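Local coordinates for FMN-binding domain-containing protein (Clostridium perfringens, PDB 3O6U) that is of unknown function but probably binds the flavin cofactor FMN, at residues G18-L23 with N38-E43; G5-E10 with I25-G30. One frame throughout, in Å; residues are numbered along the deposited sequence.

Interaction 1 of 2, residues G18-L23 with N38-E43; sequences GYKAKL and NEFNGE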
loop_
_atom_site.group_PDB
_atom_site.type_symbol
_atom_site.label_atom_id
_atom_site.label_comp_id
_atom_site.label_asym_id
_atom_site.label_seq_id
_atom_site.Cartn_x
_atom_site.Cartn_y
_atom_site.Cartn_z
ATOM N N GLY A 18 -9.365 -3.286 -12.686
ATOM C CA GLY A 18 -10.378 -3.497 -11.666
ATOM C C GLY A 18 -9.876 -3.584 -10.242
ATOM O O GLY A 18 -10.636 -3.922 -9.345
ATOM N N TYR A 19 -8.601 -3.299 -10.027
ATOM C CA TYR A 19 -8.061 -3.336 -8.677
ATOM C C TYR A 19 -7.894 -1.986 -8.032
ATOM O O TYR A 19 -7.482 -1.017 -8.673
ATOM C CB TYR A 19 -6.683 -3.982 -8.649
ATOM C CG TYR A 19 -6.701 -5.409 -9.051
ATOM C CD1 TYR A 19 -7.076 -6.400 -8.149
ATOM C CD2 TYR A 19 -6.343 -5.779 -10.346
ATOM C CE1 TYR A 19 -7.092 -7.734 -8.530
ATOM C CE2 TYR A 19 -6.349 -7.092 -10.742
ATOM C CZ TYR A 19 -6.723 -8.071 -9.834
ATOM O OH TYR A 19 -6.714 -9.387 -10.252
ATOM N N LYS A 20 -8.253 -1.925 -6.759
ATOM C CA LYS A 20 -8.007 -0.731 -5.971
ATOM C C LYS A 20 -6.869 -1.087 -5.017
ATOM O O LYS A 20 -6.490 -2.254 -4.878
ATOM C CB LYS A 20 -9.210 -0.349 -5.131
ATOM C CG LYS A 20 -10.303 0.318 -5.908
ATOM C CD LYS A 20 -11.478 0.588 -5.001
ATOM C CE LYS A 20 -12.566 1.350 -5.735
ATOM N NZ LYS A 20 -13.715 1.646 -4.825
ATOM N N ALA A 21 -6.308 -0.073 -4.369
ATOM C CA ALA A 21 -5.280 -0.338 -3.368
ATOM C C ALA A 21 -5.529 0.441 -2.064
ATOM O O ALA A 21 -5.942 1.611 -2.049
ATOM C CB ALA A 21 -3.885 -0.095 -3.920
ATOM N N LYS A 22 -5.233 -0.255 -0.977
ATOM C CA LYS A 22 -5.466 0.214 0.365
ATOM C C LYS A 22 -4.200 0.151 1.205
ATOM O O LYS A 22 -3.478 -0.844 1.164
ATOM C CB LYS A 22 -6.517 -0.718 0.985
ATOM C CG LYS A 22 -7.418 -0.081 1.990
ATOM C CD LYS A 22 -8.254 -1.120 2.690
ATOM C CE LYS A 22 -8.842 -0.546 3.965
ATOM N NZ LYS A 22 -10.210 -1.063 4.234
ATOM N N LEU A 23 -3.920 1.221 1.934
ATOM C CA LEU A 23 -2.800 1.214 2.853
ATOM C C LEU A 23 -3.275 1.612 4.248
ATOM O O LEU A 23 -3.892 2.671 4.424
ATOM C CB LEU A 23 -1.698 2.183 2.416
ATOM C CG LEU A 23 -0.548 2.408 3.412
ATOM C CD1 LEU A 23 0.126 1.081 3.769
ATOM C CD2 LEU A 23 0.460 3.387 2.803
ATOM N N ASN A 38 -2.777 -3.649 0.552
ATOM C CA ASN A 38 -3.404 -4.603 -0.335
ATOM C C ASN A 38 -3.987 -4.044 -1.615
ATOM O O ASN A 38 -4.705 -3.040 -1.592
ATOM C CB ASN A 38 -4.575 -5.312 0.363
ATOM C CG ASN A 38 -4.137 -6.258 1.440
ATOM O OD1 ASN A 38 -3.628 -7.343 1.161
ATOM N ND2 ASN A 38 -4.321 -5.854 2.684
ATOM N N GLU A 39 -3.632 -4.686 -2.729
ATOM C CA GLU A 39 -4.292 -4.410 -4.001
ATOM C C GLU A 39 -5.464 -5.430 -3.948
ATOM O O GLU A 39 -5.337 -6.526 -3.406
ATOM C CB GLU A 39 -3.357 -4.629 -5.170
ATOM C CG GLU A 39 -2.230 -3.578 -5.135
ATOM C CD GLU A 39 -1.038 -3.928 -6.010
ATOM O OE1 GLU A 39 -1.068 -4.986 -6.675
ATOM O OE2 GLU A 39 -0.063 -3.139 -6.035
ATOM N N PHE A 40 -6.608 -5.056 -4.488
ATOM C CA PHE A 40 -7.784 -5.907 -4.336
ATOM C C PHE A 40 -8.890 -5.508 -5.287
ATOM O O PHE A 40 -8.939 -4.387 -5.781
ATOM C CB PHE A 40 -8.273 -5.821 -2.872
ATOM C CG PHE A 40 -8.851 -4.476 -2.490
ATOM C CD1 PHE A 40 -10.229 -4.250 -2.553
ATOM C CD2 PHE A 40 -8.024 -3.436 -2.070
ATOM C CE1 PHE A 40 -10.778 -3.004 -2.203
ATOM C CE2 PHE A 40 -8.564 -2.194 -1.722
ATOM C CZ PHE A 40 -9.943 -1.981 -1.792
ATOM N N ASN A 41 -9.797 -6.435 -5.525
ATOM C CA ASN A 41 -10.858 -6.178 -6.472
ATOM C C ASN A 41 -11.911 -5.267 -5.861
ATOM O O ASN A 41 -12.513 -5.594 -4.835
ATOM C CB ASN A 41 -11.432 -7.524 -6.940
ATOM C CG ASN A 41 -12.552 -7.374 -7.935
ATOM O OD1 ASN A 41 -13.704 -7.151 -7.562
ATOM N ND2 ASN A 41 -12.222 -7.485 -9.216
ATOM N N GLY A 42 -12.096 -4.109 -6.491
ATOM C CA GLY A 42 -13.063 -3.135 -6.022
ATOM C C GLY A 42 -14.431 -3.678 -5.648
ATOM O O GLY A 42 -14.959 -3.354 -4.590
ATOM N N GLU A 43 -14.972 -4.546 -6.488
ATOM C CA GLU A 43 -16.301 -5.095 -6.305
ATOM C C GLU A 43 -16.418 -6.332 -5.440
ATOM O O GLU A 43 -17.324 -6.422 -4.624
ATOM C CB GLU A 43 -16.887 -5.398 -7.684
ATOM C CG GLU A 43 -16.777 -4.231 -8.657
ATOM C CD GLU A 43 -17.467 -2.981 -8.133
ATOM O OE1 GLU A 43 -18.709 -3.020 -7.927
ATOM O OE2 GLU A 43 -16.770 -1.955 -7.920
#
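Lys20 and Phe40 face each other as a hydrogen-bonded pair in an antiparallel beta hairpin, formed by strands 19-27 and 32-41. Each uses both its backbone N-H and its carbonyl. Lys20 N donates to Phe40 O at 2.7 Å, and Phe40 N returns a bond to Lys20 O at 2.8 Å. The next such pair is built alike: Lys22 N reaches Asn38 O, and Asn38 N reaches Lys22 O. At the open end of the hairpin, past the last strand pair, Gly42 N donates to Gly18 O over 3.2 Å in a fairly straight bond of 165°. The non-hydrogen-bonded positions look elsewhere. Ala21 N is hydrogen-bonded to Thr11 OG1 on strand 5-11, and Glu39 N to Glu70 OE2. The Glu39 carboxylate is buried but well supplied. OE1 meets Lys48 in a salt bridge and the hydroxyl of Tyr69, while OE2 meets the hydroxyls of Tyr37 and Ser94. Glu39 CG packs on the methyl of Ala21. On the other face, Phe40 has CG between its backbone N and carbonyl carbon (chi1 69°), which swings the ring across to strand 19-27. Lys20 CB lies over one ring face in a CH-pi contact, 4.2 Å from the centroid of the Phe40 ring. Beside it, Phe40 CE2 touches Lys22 CB at 3.7 Å.

Interaction 2 of 2, residues G5-E10 with I25-G30; sequences GDYTVE and IKVSDG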
loop_
_atom_site.group_PDB
_atom_site.type_symbol
_atom_site.label_atom_id
_atom_site.label_comp_id
_atom_site.label_asym_id
_atom_site.label_seq_id
_atom_site.Cartn_x
_atom_site.Cartn_y
_atom_site.Cartn_z
ATOM N N GLY A 5 -2.381 6.612 16.308
ATOM C CA GLY A 5 -3.706 6.224 15.869
ATOM C C GLY A 5 -3.632 5.307 14.679
ATOM O O GLY A 5 -2.551 4.834 14.319
ATOM N N ASP A 6 -4.787 5.046 14.083
ATOM C CA ASP A 6 -4.851 4.224 12.882
ATOM C C ASP A 6 -5.240 5.122 11.713
ATOM O O ASP A 6 -6.142 5.939 11.834
ATOM C CB ASP A 6 -5.881 3.092 13.025
ATOM C CG ASP A 6 -5.469 2.050 14.058
ATOM O OD1 ASP A 6 -6.137 1.916 15.101
ATOM O OD2 ASP A 6 -4.462 1.357 13.836
ATOM N N TYR A 7 -4.535 4.986 10.593
ATOM C CA TYR A 7 -4.862 5.764 9.405
ATOM C C TYR A 7 -4.935 4.831 8.204
ATOM O O TYR A 7 -4.144 3.908 8.049
ATOM C CB TYR A 7 -3.847 6.896 9.178
ATOM C CG TYR A 7 -3.587 7.707 10.420
ATOM C CD1 TYR A 7 -4.258 8.894 10.670
ATOM C CD2 TYR A 7 -2.686 7.254 11.366
ATOM C CE1 TYR A 7 -4.019 9.609 11.837
ATOM C CE2 TYR A 7 -2.445 7.948 12.520
ATOM C CZ TYR A 7 -3.111 9.122 12.763
ATOM O OH TYR A 7 -2.858 9.790 13.938
ATOM N N THR A 8 -5.935 5.087 7.378
ATOM C CA THR A 8 -6.199 4.298 6.203
ATOM C C THR A 8 -6.400 5.195 4.999
ATOM O O THR A 8 -7.117 6.199 5.051
ATOM C CB THR A 8 -7.490 3.460 6.393
ATOM O OG1 THR A 8 -7.237 2.404 7.326
ATOM C CG2 THR A 8 -7.983 2.865 5.050
ATOM N N VAL A 9 -5.744 4.836 3.911
ATOM C CA VAL A 9 -5.932 5.556 2.677
ATOM C C VAL A 9 -6.229 4.511 1.598
ATOM O O VAL A 9 -5.785 3.369 1.686
ATOM C CB VAL A 9 -4.697 6.407 2.344
ATOM C CG1 VAL A 9 -3.582 5.555 1.816
ATOM C CG2 VAL A 9 -5.068 7.454 1.388
ATOM N N GLU A 10 -6.989 4.916 0.589
ATOM C CA GLU A 10 -7.400 4.036 -0.489
ATOM C C GLU A 10 -7.504 4.780 -1.809
ATOM O O GLU A 10 -7.848 5.956 -1.814
ATOM C CB GLU A 10 -8.765 3.462 -0.146
ATOM C CG GLU A 10 -9.404 2.702 -1.270
ATOM C CD GLU A 10 -10.659 1.997 -0.818
ATOM O OE1 GLU A 10 -10.603 1.352 0.252
ATOM O OE2 GLU A 10 -11.690 2.081 -1.526
ATOM N N ILE A 25 -2.010 2.039 8.364
ATOM C CA ILE A 25 -0.886 2.076 9.265
ATOM C C ILE A 25 -1.351 2.298 10.698
ATOM O O ILE A 25 -2.487 2.715 10.964
ATOM C CB ILE A 25 0.187 3.176 8.903
ATOM C CG1 ILE A 25 -0.428 4.581 8.904
ATOM C CG2 ILE A 25 0.835 2.843 7.563
ATOM C CD1 ILE A 25 0.630 5.680 8.953
ATOM N N LYS A 26 -0.485 1.924 11.623
ATOM C CA LYS A 26 -0.757 2.190 13.020
ATOM C C LYS A 26 0.492 2.962 13.488
ATOM O O LYS A 26 1.634 2.612 13.168
ATOM C CB LYS A 26 -0.996 0.901 13.829
ATOM C CG LYS A 26 -1.324 1.129 15.309
ATOM C CD LYS A 26 -1.549 -0.194 16.075
ATOM C CE LYS A 26 -2.831 -0.904 15.656
ATOM N NZ LYS A 26 -4.062 -0.146 16.027
ATOM N N VAL A 27 0.247 4.054 14.194
ATOM C CA VAL A 27 1.321 4.894 14.697
ATOM C C VAL A 27 1.240 4.869 16.216
ATOM O O VAL A 27 0.197 5.166 16.800
ATOM C CB VAL A 27 1.176 6.369 14.187
ATOM C CG1 VAL A 27 2.335 7.206 14.713
ATOM C CG2 VAL A 27 1.115 6.422 12.638
ATOM N N SER A 28 2.339 4.516 16.859
ATOM C CA SER A 28 2.366 4.432 18.315
ATOM C C SER A 28 3.619 5.068 18.852
ATOM O O SER A 28 4.716 4.622 18.541
ATOM C CB SER A 28 2.331 2.973 18.771
ATOM O OG SER A 28 2.448 2.889 20.184
ATOM N N ASP A 29 3.453 6.085 19.687
ATOM C CA ASP A 29 4.587 6.801 20.250
ATOM C C ASP A 29 5.306 7.439 19.072
ATOM O O ASP A 29 6.535 7.378 18.972
ATOM C CB ASP A 29 5.541 5.853 20.985
ATOM C CG ASP A 29 6.290 6.543 22.125
ATOM O OD1 ASP A 29 5.621 7.096 23.032
ATOM O OD2 ASP A 29 7.542 6.522 22.122
ATOM N N GLY A 30 4.501 8.021 18.177
ATOM C CA GLY A 30 4.997 8.705 16.994
ATOM C C GLY A 30 5.703 7.820 15.989
ATOM O O GLY A 30 6.446 8.307 15.135
#
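Asp6 and Lys26 pair across an antiparallel beta hairpin, in which strand 5-11 runs beside strand 19-27. They occupy a non-hydrogen-bonded position, and their side chains lie alongside each other, pointing the same way. Lys26 can be followed outward. Lys26 CB and Lys26 CG each come to 3.5 Å from Asp6 OD2, with CG anti to the backbone N (chi1 -179°). CD stands a little farther from that oxygen. A bend at chi3 (-69°) brings Lys26 CE back to 3.3 Å from Asp6 OD2, and a second at chi4 turns NZ to the carboxylate. Lys26 NZ closes the salt bridge at 2.7 Å from Asp6 OD2, on the syn lone pair of that oxygen; its bond to OD1 is weak. One carboxylate oxygen thus meets most of the lysine chain. The carboxylate and ammonium group probably stabilise each other's charge. Backbone bonds flank the pair: Gly5 and Val27 exchange two, as do Tyr7 and Ile25. Tyr7, Ile25 and Val27 project from the other face, where helix 92-111 covers Tyr7 and Ile25 through Val105. The Tyr7 hydroxyl is hydrogen-bonded to the carbonyl O of Lys3, just before the strand. Tyr7 CB packs against Ile25 CG1 at 4.1 Å. Farther along the ring, Tyr7 CE2 rests 3.9 Å from Val27 CG2.

Interactions 1 and 2 lie in one mixed sheet, with centres about 19 Å apart. Strand 19-27 is common to both. Its beginning pairs with 38-43 in interaction 1, and its end pairs with 5-10 in interaction 2. Along the chain the segments alternate: 5-10, 18-23, 25-30, 38-43. Two successive hairpins therefore make an antiparallel meander, 5-11, 19-27 and 32-41, and strand 117-119 joins parallel to 5-11. The contacts also meet directly, since Leu23 N is probably hydrogen-bonded to Val9 O. Side chains of both contacts touch helix 92-111, so both belong to a sheet with that helix packed on one face.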